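Local coordinates for iron-chelator utilization protein (PDB 4YHB), which binds FAD and probably acts as a siderophore-interacting oxidoreductase, reducing the iron of ferric siderophores so that it can be released, at residues 54-59 with 103-108; 85-90 with 110-115; 19-24 with 123-128. All blocks are in the same frame, centred on the assembly; numbering follows the deposited sequence.

Contact 1 (54-59 with 103-108); sequences VKLWFP and IDFVVH. With FAD (flavin-adenine dinucleotide), chain C.
Val-54 and Ile-103, whose CA atoms lie 9.5 Å apart, are the nearest backbone points of strand segments 54-57 and 103-106, which pass 11.2 Å from each other at 63°, so that side chains alone bridge the gap. The bridge is apolar. Ile-103 has its CG1 branch anti to the carbonyl carbon and turned at chi2 (-84°), which carries CD1 to within 4.1 Å of Val-54 CG2. Leu-56 reaches across from the opposite direction: its CD1 lies 3.4 Å from Phe-105 CZ, obliquely to that ring, and also touches Ile-103 CG2. Phe-58 and Phe-105 meet edge against edge, Phe-58 CZ standing 3.9 Å from Phe-105 CE2, each near the plane of the other ring.

The backbone of 103-106 serves the cofactor at the same time. FAD N3 donates to Asp-104 O at 2.9 Å, and Val-106 N donates to FAD O2, so this strand meets the flavin pyrimidine with one acceptor and one donor. His-108 lays one ring face over the adenine, nearest C5A, while its NE2 makes a weak bond (2.7 Å, 121°) to FAD O2P. Replacing His-108 by an alanine is likely to uncover that adenine face and cost O2P this weak donor, leaving it the bond from Gly-114 N.

Both strands belong to one closed antiparallel barrel. Strand 86-95 runs between them in the sheet, with Tyr-89 against the Phe-105 ring; Val-128 of strand 125-129 packs on Val-54 and Leu-56, and Trp-116 of helix 112-118 meets both phenylalanines.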
loop_
_atom_site.group_PDB
_atom_site.type_symbol
_atom_site.label_atom_id
_atom_site.label_comp_id
_atom_site.label_asym_id
_atom_site.label_seq_id
_atom_site.Cartn_x
_atom_site.Cartn_y
_atom_site.Cartn_z
ATOM N N VAL A 54 -5.612 -2.499 -5.436
ATOM C CA VAL A 54 -6.971 -2.524 -5.946
ATOM C C VAL A 54 -7.674 -1.254 -5.521
ATOM O O VAL A 54 -7.177 -0.511 -4.661
ATOM C CB VAL A 54 -7.762 -3.748 -5.421
ATOM C CG1 VAL A 54 -7.193 -5.020 -5.979
ATOM C CG2 VAL A 54 -7.752 -3.787 -3.882
ATOM N N LYS A 55 -8.822 -0.992 -6.124
ATOM C CA LYS A 55 -9.727 0.006 -5.583
ATOM C C LYS A 55 -10.832 -0.739 -4.862
ATOM O O LYS A 55 -11.505 -1.596 -5.442
ATOM C CB LYS A 55 -10.303 0.916 -6.682
ATOM C CG LYS A 55 -9.396 2.082 -7.080
ATOM C CD LYS A 55 -9.820 2.691 -8.422
ATOM C CE LYS A 55 -9.216 4.076 -8.598
ATOM N NZ LYS A 55 -7.733 4.088 -8.427
ATOM N N LEU A 56 -11.004 -0.427 -3.587
ATOM C CA LEU A 56 -12.090 -0.991 -2.805
ATOM C C LEU A 56 -13.277 -0.049 -2.806
ATOM O O LEU A 56 -13.133 1.155 -2.567
ATOM C CB LEU A 56 -11.637 -1.266 -1.357
ATOM C CG LEU A 56 -10.515 -2.298 -1.238
ATOM C CD1 LEU A 56 -10.176 -2.564 0.236
ATOM C CD2 LEU A 56 -10.876 -3.606 -1.954
ATOM N N TRP A 57 -14.456 -0.613 -3.033
ATOM C CA TRP A 57 -15.688 0.160 -3.115
ATOM C C TRP A 57 -16.550 -0.101 -1.886
ATOM O O TRP A 57 -16.997 -1.226 -1.651
ATOM C CB TRP A 57 -16.450 -0.184 -4.417
ATOM C CG TRP A 57 -15.729 0.285 -5.661
ATOM C CD1 TRP A 57 -14.463 -0.052 -6.054
ATOM C CD2 TRP A 57 -16.239 1.170 -6.675
ATOM N NE1 TRP A 57 -14.154 0.574 -7.249
ATOM C CE2 TRP A 57 -15.222 1.328 -7.643
ATOM C CE3 TRP A 57 -17.456 1.835 -6.860
ATOM C CZ2 TRP A 57 -15.389 2.126 -8.783
ATOM C CZ3 TRP A 57 -17.615 2.632 -7.991
ATOM C CH2 TRP A 57 -16.584 2.767 -8.933
ATOM N N PHE A 58 -16.769 0.955 -1.106
ATOM C CA PHE A 58 -17.338 0.855 0.235
ATOM C C PHE A 58 -18.820 1.233 0.270
ATOM O O PHE A 58 -19.278 2.038 -0.548
ATOM C CB PHE A 58 -16.571 1.775 1.213
ATOM C CG PHE A 58 -15.134 1.370 1.460
ATOM C CD1 PHE A 58 -14.815 0.499 2.493
ATOM C CD2 PHE A 58 -14.108 1.865 0.669
ATOM C CE1 PHE A 58 -13.501 0.129 2.736
ATOM C CE2 PHE A 58 -12.779 1.489 0.903
ATOM C CZ PHE A 58 -12.483 0.622 1.932
ATOM N N PRO A 59 -19.562 0.698 1.254
ATOM C CA PRO A 59 -20.934 1.162 1.505
ATOM C C PRO A 59 -20.939 2.562 2.113
ATOM O O PRO A 59 -19.947 2.957 2.730
ATOM C CB PRO A 59 -21.474 0.137 2.507
ATOM C CG PRO A 59 -20.242 -0.283 3.269
ATOM C CD PRO A 59 -19.155 -0.348 2.215
ATOM N N ILE A 103 -5.803 -7.704 2.667
ATOM C CA ILE A 103 -5.625 -6.258 2.668
ATOM C C ILE A 103 -5.353 -5.762 4.079
ATOM O O ILE A 103 -6.095 -6.102 5.014
ATOM C CB ILE A 103 -6.872 -5.515 2.156
ATOM C CG1 ILE A 103 -7.395 -6.122 0.850
ATOM C CG2 ILE A 103 -6.593 -3.993 2.067
ATOM C CD1 ILE A 103 -6.735 -5.637 -0.382
ATOM N N ASP A 104 -4.309 -4.949 4.227
ATOM C CA ASP A 104 -4.024 -4.285 5.498
ATOM C C ASP A 104 -4.578 -2.857 5.507
ATOM O O ASP A 104 -4.155 -2.020 4.700
ATOM C CB ASP A 104 -2.507 -4.251 5.749
ATOM C CG ASP A 104 -1.963 -5.574 6.236
ATOM O OD1 ASP A 104 -2.753 -6.523 6.351
ATOM O OD2 ASP A 104 -0.744 -5.667 6.512
ATOM N N PHE A 105 -5.503 -2.574 6.425
ATOM C CA PHE A 105 -6.129 -1.253 6.536
ATOM C C PHE A 105 -5.563 -0.461 7.712
ATOM O O PHE A 105 -5.528 -0.973 8.836
ATOM C CB PHE A 105 -7.638 -1.349 6.778
ATOM C CG PHE A 105 -8.428 -1.937 5.652
ATOM C CD1 PHE A 105 -8.455 -3.302 5.446
ATOM C CD2 PHE A 105 -9.220 -1.119 4.853
ATOM C CE1 PHE A 105 -9.230 -3.852 4.411
ATOM C CE2 PHE A 105 -9.990 -1.653 3.819
ATOM C CZ PHE A 105 -9.997 -3.020 3.599
ATOM N N VAL A 106 -5.192 0.795 7.481
ATOM C CA VAL A 106 -4.975 1.696 8.612
ATOM C C VAL A 106 -6.331 2.008 9.224
ATOM O O VAL A 106 -7.273 2.352 8.513
ATOM C CB VAL A 106 -4.296 3.016 8.224
ATOM C CG1 VAL A 106 -4.260 3.978 9.454
ATOM C CG2 VAL A 106 -2.895 2.768 7.704
ATOM N N VAL A 107 -6.440 1.873 10.539
ATOM C CA VAL A 107 -7.683 2.219 11.216
ATOM C C VAL A 107 -7.537 3.651 11.691
ATOM O O VAL A 107 -6.665 3.935 12.500
ATOM C CB VAL A 107 -7.971 1.258 12.393
ATOM C CG1 VAL A 107 -9.314 1.568 13.041
ATOM C CG2 VAL A 107 -7.911 -0.194 11.911
ATOM N N HIS A 108 -8.340 4.553 11.131
ATOM C CA HIS A 108 -8.337 5.965 11.512
ATOM C C HIS A 108 -9.768 6.498 11.369
ATOM O O HIS A 108 -10.623 5.848 10.755
ATOM C CB HIS A 108 -7.358 6.779 10.642
ATOM C CG HIS A 108 -7.778 6.878 9.205
ATOM N ND1 HIS A 108 -8.450 7.968 8.698
ATOM C CD2 HIS A 108 -7.654 6.001 8.176
ATOM C CE1 HIS A 108 -8.713 7.767 7.415
ATOM N NE2 HIS A 108 -8.244 6.579 7.073
HETATM P PA FAD C . -10.349 9.715 2.732
HETATM O O1A FAD C . -11.835 10.003 2.472
HETATM O O2A FAD C . -9.558 9.477 1.391
HETATM O O5B FAD C . -9.696 11.041 3.372
HETATM C C5B FAD C . -10.360 11.745 4.358
HETATM C C4B FAD C . -9.334 12.498 5.227
HETATM O O4B FAD C . -8.549 11.624 5.991
HETATM C C3B FAD C . -8.403 13.317 4.437
HETATM O O3B FAD C . -8.204 14.488 5.161
HETATM C C2B FAD C . -7.206 12.547 4.388
HETATM O O2B FAD C . -6.014 13.322 4.343
HETATM C C1B FAD C . -7.213 11.811 5.661
HETATM N N9A FAD C . -6.565 10.506 5.630
HETATM C C8A FAD C . -6.618 9.595 4.635
HETATM N N7A FAD C . -5.908 8.519 4.999
HETATM C C5A FAD C . -5.435 8.733 6.249
HETATM C C6A FAD C . -4.651 7.991 7.133
HETATM N N6A FAD C . -4.205 6.694 6.764
HETATM N N1A FAD C . -4.335 8.507 8.332
HETATM C C2A FAD C . -4.763 9.736 8.693
HETATM N N3A FAD C . -5.516 10.472 7.870
HETATM C C4A FAD C . -5.846 9.997 6.649
HETATM N N1 FAD C . -3.898 2.679 2.922
HETATM C C2 FAD C . -3.951 1.659 3.779
HETATM O O2 FAD C . -4.386 1.834 4.907
HETATM N N3 FAD C . -3.518 0.432 3.355
HETATM C C4 FAD C . -3.043 0.234 2.106
HETATM O O4 FAD C . -2.679 -0.890 1.786
HETATM C C4X FAD C . -2.966 1.286 1.193
HETATM N N5 FAD C . -2.483 1.143 -0.095
HETATM C C5X FAD C . -2.459 2.208 -0.930
HETATM C C6 FAD C . -1.979 2.067 -2.237
HETATM C C7 FAD C . -1.951 3.040 -3.018
HETATM C C7M FAD C . -1.400 2.759 -4.429
HETATM C C8 FAD C . -2.326 4.200 -2.782
HETATM C C8M FAD C . -2.257 5.343 -3.756
HETATM C C9 FAD C . -2.826 4.511 -1.546
HETATM C C9A FAD C . -2.964 3.502 -0.406
HETATM N N10 FAD C . -3.409 3.615 0.834
HETATM C C10 FAD C . -3.424 2.543 1.656
HETATM C "C1'" FAD C . -3.881 4.929 1.324
HETATM C "C2'" FAD C . -5.367 5.088 1.227
HETATM O "O2'" FAD C . -5.754 4.994 -0.086
HETATM C "C3'" FAD C . -5.746 6.482 1.838
HETATM O "O3'" FAD C . -5.250 6.508 3.140
HETATM C "C4'" FAD C . -7.201 6.856 1.739
HETATM O "O4'" FAD C . -7.340 8.209 1.840
HETATM C "C5'" FAD C . -8.069 6.231 2.844
HETATM O "O5'" FAD C . -9.446 6.283 2.559
HETATM P P FAD C . -10.349 7.050 3.605
HETATM O O1P FAD C . -11.747 6.960 2.954
HETATM O O2P FAD C . -9.977 6.418 4.974
HETATM O O3P FAD C . -10.297 8.605 3.886
#

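Contact 2 (85-90 with 110-115); sequences IYRDYT and NGPGGR. With FAD (flavin-adenine dinucleotide), chain C.
Arg-87 and Pro-112 meet at about a right angle, Pro-112 CG lying 3.5 Å from Arg-87 NH2, oblique to the guanidinium plane. From CB, which is only loosely near FAD O5', the arginine chain bends at chi2 (-73°) and follows the cofactor's ribityl-phosphate link: CG is 3.6 Å from O5', and CD is 3.4 Å from the same oxygen. NE then donates to FAD O1P at 2.7 Å with an N-H...O angle of 151°. At the tip the two terminal nitrogens part company: NH2 bonds FAD O1A of the second phosphate at 3.0 Å, whereas NH1 turns back to Tyr-86 O at 2.9 Å. That last bond (159°) ties the guanidinium to its own strand and limits its rotation. Ile-85 CG2 sits over the rim of one guanidinium face and also touches Pro-112 CG.

Arg-Asp-Tyr-Thr, residues 87-90, fits the Arg-x-Tyr-Ser/Thr flavin-binding motif of the ferredoxin reductase-like flavoproteins. Its tyrosine, Tyr-89, brings CD2 and CE2 beside the flavin pyrimidine, with FAD N3 at the ring edge, and Thr-90 N donates to FAD O4. Asp-88 contributes its backbone carbonyl, which accepts from the ribityl O2'.

Across from the strand, helix 112-118 presents its N-terminus to the pyrophosphate, Gly-111 being the N-cap. Gly-113 N donates to FAD O1P at 3.0 Å, so that oxygen is gripped by both segments; Gly-114 N donates to FAD O2P at 2.9 Å. At two of the three glycines a side chain would not fit: a CB on Gly-111 would collide with FAD O3P, and one on Gly-113 with Tyr-89 OH, which already rests against Gly-113 CA.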
loop_
_atom_site.group_PDB
_atom_site.type_symbol
_atom_site.label_atom_id
_atom_site.label_comp_id
_atom_site.label_asym_id
_atom_site.label_seq_id
_atom_site.Cartn_x
_atom_site.Cartn_y
_atom_site.Cartn_z
ATOM N N ILE A 85 -17.922 5.332 -3.239
ATOM C CA ILE A 85 -16.847 5.518 -2.273
ATOM C C ILE A 85 -15.773 4.508 -2.577
ATOM O O ILE A 85 -15.856 3.374 -2.127
ATOM C CB ILE A 85 -17.318 5.326 -0.822
ATOM C CG1 ILE A 85 -18.519 6.226 -0.522
ATOM C CG2 ILE A 85 -16.149 5.624 0.167
ATOM C CD1 ILE A 85 -19.173 5.958 0.819
ATOM N N TYR A 86 -14.784 4.897 -3.374
ATOM C CA TYR A 86 -13.723 3.967 -3.709
ATOM C C TYR A 86 -12.391 4.550 -3.248
ATOM O O TYR A 86 -12.218 5.771 -3.223
ATOM C CB TYR A 86 -13.712 3.643 -5.215
ATOM C CG TYR A 86 -13.453 4.828 -6.120
ATOM C CD1 TYR A 86 -12.162 5.227 -6.418
ATOM C CD2 TYR A 86 -14.508 5.545 -6.682
ATOM C CE1 TYR A 86 -11.918 6.315 -7.239
ATOM C CE2 TYR A 86 -14.272 6.642 -7.500
ATOM C CZ TYR A 86 -12.976 7.020 -7.772
ATOM O OH TYR A 86 -12.726 8.101 -8.590
ATOM N N ARG A 87 -11.466 3.667 -2.875
ATOM C CA ARG A 87 -10.164 4.060 -2.329
ATOM C C ARG A 87 -9.130 3.011 -2.705
ATOM O O ARG A 87 -9.462 1.827 -2.810
ATOM C CB ARG A 87 -10.207 4.191 -0.792
ATOM C CG ARG A 87 -11.318 5.069 -0.212
ATOM C CD ARG A 87 -11.035 6.527 -0.447
ATOM N NE ARG A 87 -11.944 7.412 0.279
ATOM C CZ ARG A 87 -12.978 8.046 -0.271
ATOM N NH1 ARG A 87 -13.259 7.877 -1.556
ATOM N NH2 ARG A 87 -13.727 8.857 0.468
ATOM N N ASP A 88 -7.879 3.441 -2.879
ATOM C CA ASP A 88 -6.768 2.547 -3.209
ATOM C C ASP A 88 -6.250 1.818 -1.976
ATOM O O ASP A 88 -5.939 2.461 -0.972
ATOM C CB ASP A 88 -5.598 3.333 -3.802
ATOM C CG ASP A 88 -5.804 3.697 -5.245
ATOM O OD1 ASP A 88 -6.947 3.608 -5.742
ATOM O OD2 ASP A 88 -4.813 4.098 -5.887
ATOM N N TYR A 89 -6.117 0.498 -2.070
ATOM C CA TYR A 89 -5.485 -0.304 -1.025
ATOM C C TYR A 89 -4.569 -1.340 -1.669
ATOM O O TYR A 89 -4.862 -1.885 -2.739
ATOM C CB TYR A 89 -6.536 -1.000 -0.126
ATOM C CG TYR A 89 -7.178 -0.063 0.871
ATOM C CD1 TYR A 89 -8.342 0.620 0.552
ATOM C CD2 TYR A 89 -6.589 0.172 2.120
ATOM C CE1 TYR A 89 -8.927 1.495 1.445
ATOM C CE2 TYR A 89 -7.167 1.060 3.035
ATOM C CZ TYR A 89 -8.340 1.720 2.681
ATOM O OH TYR A 89 -8.944 2.600 3.543
ATOM N N THR A 90 -3.467 -1.627 -0.994
ATOM C CA THR A 90 -2.483 -2.581 -1.484
ATOM C C THR A 90 -2.946 -4.034 -1.366
ATOM O O THR A 90 -3.636 -4.405 -0.413
ATOM C CB THR A 90 -1.153 -2.409 -0.720
ATOM O OG1 THR A 90 -0.664 -1.076 -0.929
ATOM C CG2 THR A 90 -0.093 -3.431 -1.185
ATOM N N ASN A 110 -10.741 9.574 10.060
ATOM C CA ASN A 110 -10.894 10.753 9.215
ATOM C C ASN A 110 -11.629 10.516 7.898
ATOM O O ASN A 110 -11.975 11.474 7.210
ATOM C CB ASN A 110 -9.525 11.356 8.934
ATOM C CG ASN A 110 -8.750 11.636 10.207
ATOM O OD1 ASN A 110 -7.626 11.177 10.378
ATOM N ND2 ASN A 110 -9.362 12.373 11.115
ATOM N N GLY A 111 -11.874 9.256 7.548
ATOM C CA GLY A 111 -12.553 8.949 6.295
ATOM C C GLY A 111 -13.273 7.624 6.335
ATOM O O GLY A 111 -13.053 6.821 7.246
ATOM N N PRO A 112 -14.133 7.370 5.331
ATOM C CA PRO A 112 -14.974 6.174 5.376
ATOM C C PRO A 112 -14.188 4.864 5.269
ATOM O O PRO A 112 -14.629 3.877 5.839
ATOM C CB PRO A 112 -15.914 6.361 4.172
ATOM C CG PRO A 112 -15.176 7.226 3.236
ATOM C CD PRO A 112 -14.368 8.168 4.118
ATOM N N GLY A 113 -13.053 4.842 4.574
ATOM C CA GLY A 113 -12.272 3.616 4.487
ATOM C C GLY A 113 -11.711 3.241 5.856
ATOM O O GLY A 113 -11.843 2.104 6.315
ATOM N N GLY A 114 -11.073 4.212 6.502
ATOM C CA GLY A 114 -10.601 4.054 7.871
ATOM C C GLY A 114 -11.719 3.661 8.829
ATOM O O GLY A 114 -11.540 2.789 9.675
ATOM N N ARG A 115 -12.877 4.294 8.695
ATOM C CA ARG A 115 -13.980 4.013 9.608
ATOM C C ARG A 115 -14.583 2.631 9.357
ATOM O O ARG A 115 -15.006 1.963 10.300
ATOM C CB ARG A 115 -15.048 5.112 9.508
ATOM C CG ARG A 115 -14.630 6.401 10.224
ATOM C CD ARG A 115 -15.773 7.418 10.329
ATOM N NE ARG A 115 -16.162 7.957 9.029
ATOM C CZ ARG A 115 -15.762 9.134 8.543
ATOM N NH1 ARG A 115 -14.952 9.924 9.247
ATOM N NH2 ARG A 115 -16.179 9.524 7.346
HETATM P PA FAD C . -10.349 9.715 2.732
HETATM O O1A FAD C . -11.835 10.003 2.472
HETATM O O2A FAD C . -9.558 9.477 1.391
HETATM O O5B FAD C . -9.696 11.041 3.372
HETATM C C5B FAD C . -10.360 11.745 4.358
HETATM C C4B FAD C . -9.334 12.498 5.227
HETATM O O4B FAD C . -8.549 11.624 5.991
HETATM C C3B FAD C . -8.403 13.317 4.437
HETATM O O3B FAD C . -8.204 14.488 5.161
HETATM C C2B FAD C . -7.206 12.547 4.388
HETATM O O2B FAD C . -6.014 13.322 4.343
HETATM C C1B FAD C . -7.213 11.811 5.661
HETATM N N9A FAD C . -6.565 10.506 5.630
HETATM C C8A FAD C . -6.618 9.595 4.635
HETATM N N7A FAD C . -5.908 8.519 4.999
HETATM C C5A FAD C . -5.435 8.733 6.249
HETATM C C6A FAD C . -4.651 7.991 7.133
HETATM N N6A FAD C . -4.205 6.694 6.764
HETATM N N1A FAD C . -4.335 8.507 8.332
HETATM C C2A FAD C . -4.763 9.736 8.693
HETATM N N3A FAD C . -5.516 10.472 7.870
HETATM C C4A FAD C . -5.846 9.997 6.649
HETATM N N1 FAD C . -3.898 2.679 2.922
HETATM C C2 FAD C . -3.951 1.659 3.779
HETATM O O2 FAD C . -4.386 1.834 4.907
HETATM N N3 FAD C . -3.518 0.432 3.355
HETATM C C4 FAD C . -3.043 0.234 2.106
HETATM O O4 FAD C . -2.679 -0.890 1.786
HETATM C C4X FAD C . -2.966 1.286 1.193
HETATM N N5 FAD C . -2.483 1.143 -0.095
HETATM C C5X FAD C . -2.459 2.208 -0.930
HETATM C C6 FAD C . -1.979 2.067 -2.237
HETATM C C7 FAD C . -1.951 3.040 -3.018
HETATM C C7M FAD C . -1.400 2.759 -4.429
HETATM C C8 FAD C . -2.326 4.200 -2.782
HETATM C C8M FAD C . -2.257 5.343 -3.756
HETATM C C9 FAD C . -2.826 4.511 -1.546
HETATM C C9A FAD C . -2.964 3.502 -0.406
HETATM N N10 FAD C . -3.409 3.615 0.834
HETATM C C10 FAD C . -3.424 2.543 1.656
HETATM C "C1'" FAD C . -3.881 4.929 1.324
HETATM C "C2'" FAD C . -5.367 5.088 1.227
HETATM O "O2'" FAD C . -5.754 4.994 -0.086
HETATM C "C3'" FAD C . -5.746 6.482 1.838
HETATM O "O3'" FAD C . -5.250 6.508 3.140
HETATM C "C4'" FAD C . -7.201 6.856 1.739
HETATM O "O4'" FAD C . -7.340 8.209 1.840
HETATM C "C5'" FAD C . -8.069 6.231 2.844
HETATM O "O5'" FAD C . -9.446 6.283 2.559
HETATM P P FAD C . -10.349 7.050 3.605
HETATM O O1P FAD C . -11.747 6.960 2.954
HETATM O O2P FAD C . -9.977 6.418 4.974
HETATM O O3P FAD C . -10.297 8.605 3.886
#

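Contact 3 (19-24 with 123-128); sequences LLEVVN and GDRLGV
Leu-20 and Leu-126 form an antiparallel hydrogen-bonded pair, the seam by which strands 17-29 and 125-129 close the six-stranded barrel, whose strand order 1-2-5-4-3-6 fits the Greek-key FAD domain of ferredoxin reductase relatives. Leu-20 N donates to Leu-126 O at 3.0 Å and Leu-126 N returns a 2.9 Å bond to Leu-20 O. Further along, Val-22 N reaches Asp-124 O at 2.8 Å (174°), and Gly-123 N donates to Val-22 O in the loop that leads into strand 125-129.

Side chains divide between the two faces. Leu-20 crosses Val-128 at about a right angle, its CD1 3.7 Å from Val-128 CG2, on the inner side, where Leu-56 also packs on Val-128. On the face of Leu-19, Glu-21 and Arg-125, the last two lie alongside, pointing the same way. Glu-21, extended with CG anti to the backbone N (chi1 178°), offers OE1 to Arg-125 NE at 3.3 Å in a salt bridge, NE approaching from above the carboxylate plane.

The second shell gathers at the Val-22/Asp-124 end. Asp-124 OD2 accepts from Gln-121 N, Trp-116 of helix 112-118 packs on Val-22 and Asp-124, and Val-23 and Asn-24 make a classic bulge opposite Asp-36. Over one face of the Arg-125 guanidinium, at its centre, lies Gly-123 O, 3.8 Å from the plane.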
loop_
_atom_site.group_PDB
_atom_site.type_symbol
_atom_site.label_atom_id
_atom_site.label_comp_id
_atom_site.label_asym_id
_atom_site.label_seq_id
_atom_site.Cartn_x
_atom_site.Cartn_y
_atom_site.Cartn_z
ATOM N N LEU A 19 -17.213 -8.762 -6.440
ATOM C CA LEU A 19 -17.802 -8.553 -5.123
ATOM C C LEU A 19 -17.231 -9.592 -4.170
ATOM O O LEU A 19 -17.456 -10.786 -4.348
ATOM C CB LEU A 19 -19.329 -8.645 -5.178
ATOM C CG LEU A 19 -20.051 -8.406 -3.845
ATOM C CD1 LEU A 19 -19.794 -7.002 -3.323
ATOM C CD2 LEU A 19 -21.550 -8.672 -3.975
ATOM N N LEU A 20 -16.476 -9.144 -3.167
ATOM C CA LEU A 20 -15.835 -10.082 -2.256
ATOM C C LEU A 20 -16.340 -9.891 -0.840
ATOM O O LEU A 20 -16.864 -8.841 -0.491
ATOM C CB LEU A 20 -14.313 -9.928 -2.294
ATOM C CG LEU A 20 -13.631 -10.185 -3.633
ATOM C CD1 LEU A 20 -12.134 -10.088 -3.458
ATOM C CD2 LEU A 20 -14.017 -11.575 -4.178
ATOM N N GLU A 21 -16.162 -10.922 -0.023
ATOM C CA GLU A 21 -16.728 -10.954 1.322
ATOM C C GLU A 21 -15.627 -11.198 2.332
ATOM O O GLU A 21 -14.730 -11.999 2.084
ATOM C CB GLU A 21 -17.799 -12.051 1.413
ATOM C CG GLU A 21 -18.443 -12.217 2.774
ATOM C CD GLU A 21 -19.553 -13.266 2.741
ATOM O OE1 GLU A 21 -20.122 -13.492 1.651
ATOM O OE2 GLU A 21 -19.848 -13.853 3.801
ATOM N N VAL A 22 -15.689 -10.492 3.459
ATOM C CA VAL A 22 -14.710 -10.685 4.524
ATOM C C VAL A 22 -14.841 -12.097 5.107
ATOM O O VAL A 22 -15.911 -12.508 5.550
ATOM C CB VAL A 22 -14.881 -9.649 5.642
ATOM C CG1 VAL A 22 -13.864 -9.895 6.752
ATOM C CG2 VAL A 22 -14.756 -8.223 5.095
ATOM N N VAL A 23 -13.751 -12.844 5.101
ATOM C CA VAL A 23 -13.753 -14.166 5.719
ATOM C C VAL A 23 -12.990 -14.174 7.053
ATOM O O VAL A 23 -13.451 -14.769 8.033
ATOM C CB VAL A 23 -13.151 -15.202 4.775
ATOM C CG1 VAL A 23 -13.205 -16.576 5.407
ATOM C CG2 VAL A 23 -13.919 -15.187 3.430
ATOM N N ASN A 24 -11.831 -13.511 7.074
ATOM C CA ASN A 24 -11.011 -13.406 8.286
ATOM C C ASN A 24 -10.701 -11.950 8.617
ATOM O O ASN A 24 -10.501 -11.133 7.711
ATOM C CB ASN A 24 -9.697 -14.175 8.128
ATOM C CG ASN A 24 -9.901 -15.601 7.625
ATOM O OD1 ASN A 24 -10.809 -16.306 8.067
ATOM N ND2 ASN A 24 -9.047 -16.031 6.703
ATOM N N GLY A 123 -18.415 -11.446 6.791
ATOM C CA GLY A 123 -19.731 -11.178 6.237
ATOM C C GLY A 123 -19.882 -9.805 5.599
ATOM O O GLY A 123 -20.765 -9.626 4.770
ATOM N N ASP A 124 -19.058 -8.833 5.994
ATOM C CA ASP A 124 -19.008 -7.545 5.287
ATOM C C ASP A 124 -18.580 -7.790 3.857
ATOM O O ASP A 124 -17.754 -8.656 3.609
ATOM C CB ASP A 124 -18.023 -6.566 5.933
ATOM C CG ASP A 124 -18.479 -6.071 7.291
ATOM O OD1 ASP A 124 -19.675 -6.217 7.611
ATOM O OD2 ASP A 124 -17.636 -5.511 8.029
ATOM N N ARG A 125 -19.115 -7.020 2.919
ATOM C CA ARG A 125 -18.712 -7.183 1.527
ATOM C C ARG A 125 -18.179 -5.877 0.944
ATOM O O ARG A 125 -18.596 -4.788 1.344
ATOM C CB ARG A 125 -19.891 -7.725 0.701
ATOM C CG ARG A 125 -20.390 -9.077 1.227
ATOM C CD ARG A 125 -21.633 -9.617 0.509
ATOM N NE ARG A 125 -22.051 -10.901 1.091
ATOM C CZ ARG A 125 -23.042 -11.049 1.970
ATOM N NH1 ARG A 125 -23.759 -10.004 2.365
ATOM N NH2 ARG A 125 -23.335 -12.258 2.437
ATOM N N LEU A 126 -17.248 -5.999 0.001
ATOM C CA LEU A 126 -16.684 -4.851 -0.687
ATOM C C LEU A 126 -16.618 -5.111 -2.178
ATOM O O LEU A 126 -16.333 -6.231 -2.606
ATOM C CB LEU A 126 -15.276 -4.538 -0.168
ATOM C CG LEU A 126 -15.142 -4.088 1.286
ATOM C CD1 LEU A 126 -13.655 -3.894 1.632
ATOM C CD2 LEU A 126 -15.934 -2.807 1.504
ATOM N N GLY A 127 -16.861 -4.071 -2.963
ATOM C CA GLY A 127 -16.543 -4.119 -4.379
ATOM C C GLY A 127 -15.030 -4.048 -4.522
ATOM O O GLY A 127 -14.359 -3.289 -3.813
ATOM N N VAL A 128 -14.480 -4.855 -5.421
ATOM C CA VAL A 128 -13.039 -4.880 -5.626
ATOM C C VAL A 128 -12.727 -4.685 -7.101
ATOM O O VAL A 128 -13.092 -5.523 -7.950
ATOM C CB VAL A 128 -12.416 -6.197 -5.121
ATOM C CG1 VAL A 128 -10.912 -6.188 -5.351
ATOM C CG2 VAL A 128 -12.741 -6.396 -3.626
#

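All three contacts involve strands of one barrel, contact 2 adding the helix 112-118 that follows strand 100-106. Contacts 1 and 2 have centres about 5 Å apart and share the FAD: 103-108 holds the flavin pyrimidine and, through His-108, reaches the adenine, while 110-115 and Arg-87 hold the pyrophosphate and the rest of 85-90 runs along the ribityl chain to the flavin. Between them Lys-55 NZ pairs with Asp-88 OD1 at 2.8 Å, a salt bridge. Contact 3, its centre about 11 Å from that of contact 1, is linked to it by a probable hydrogen bond of 2.8 Å from Trp-57 N to Gly-127 O. Contacts 2 and 3 do not touch, their nearest atoms being about 7 Å apart.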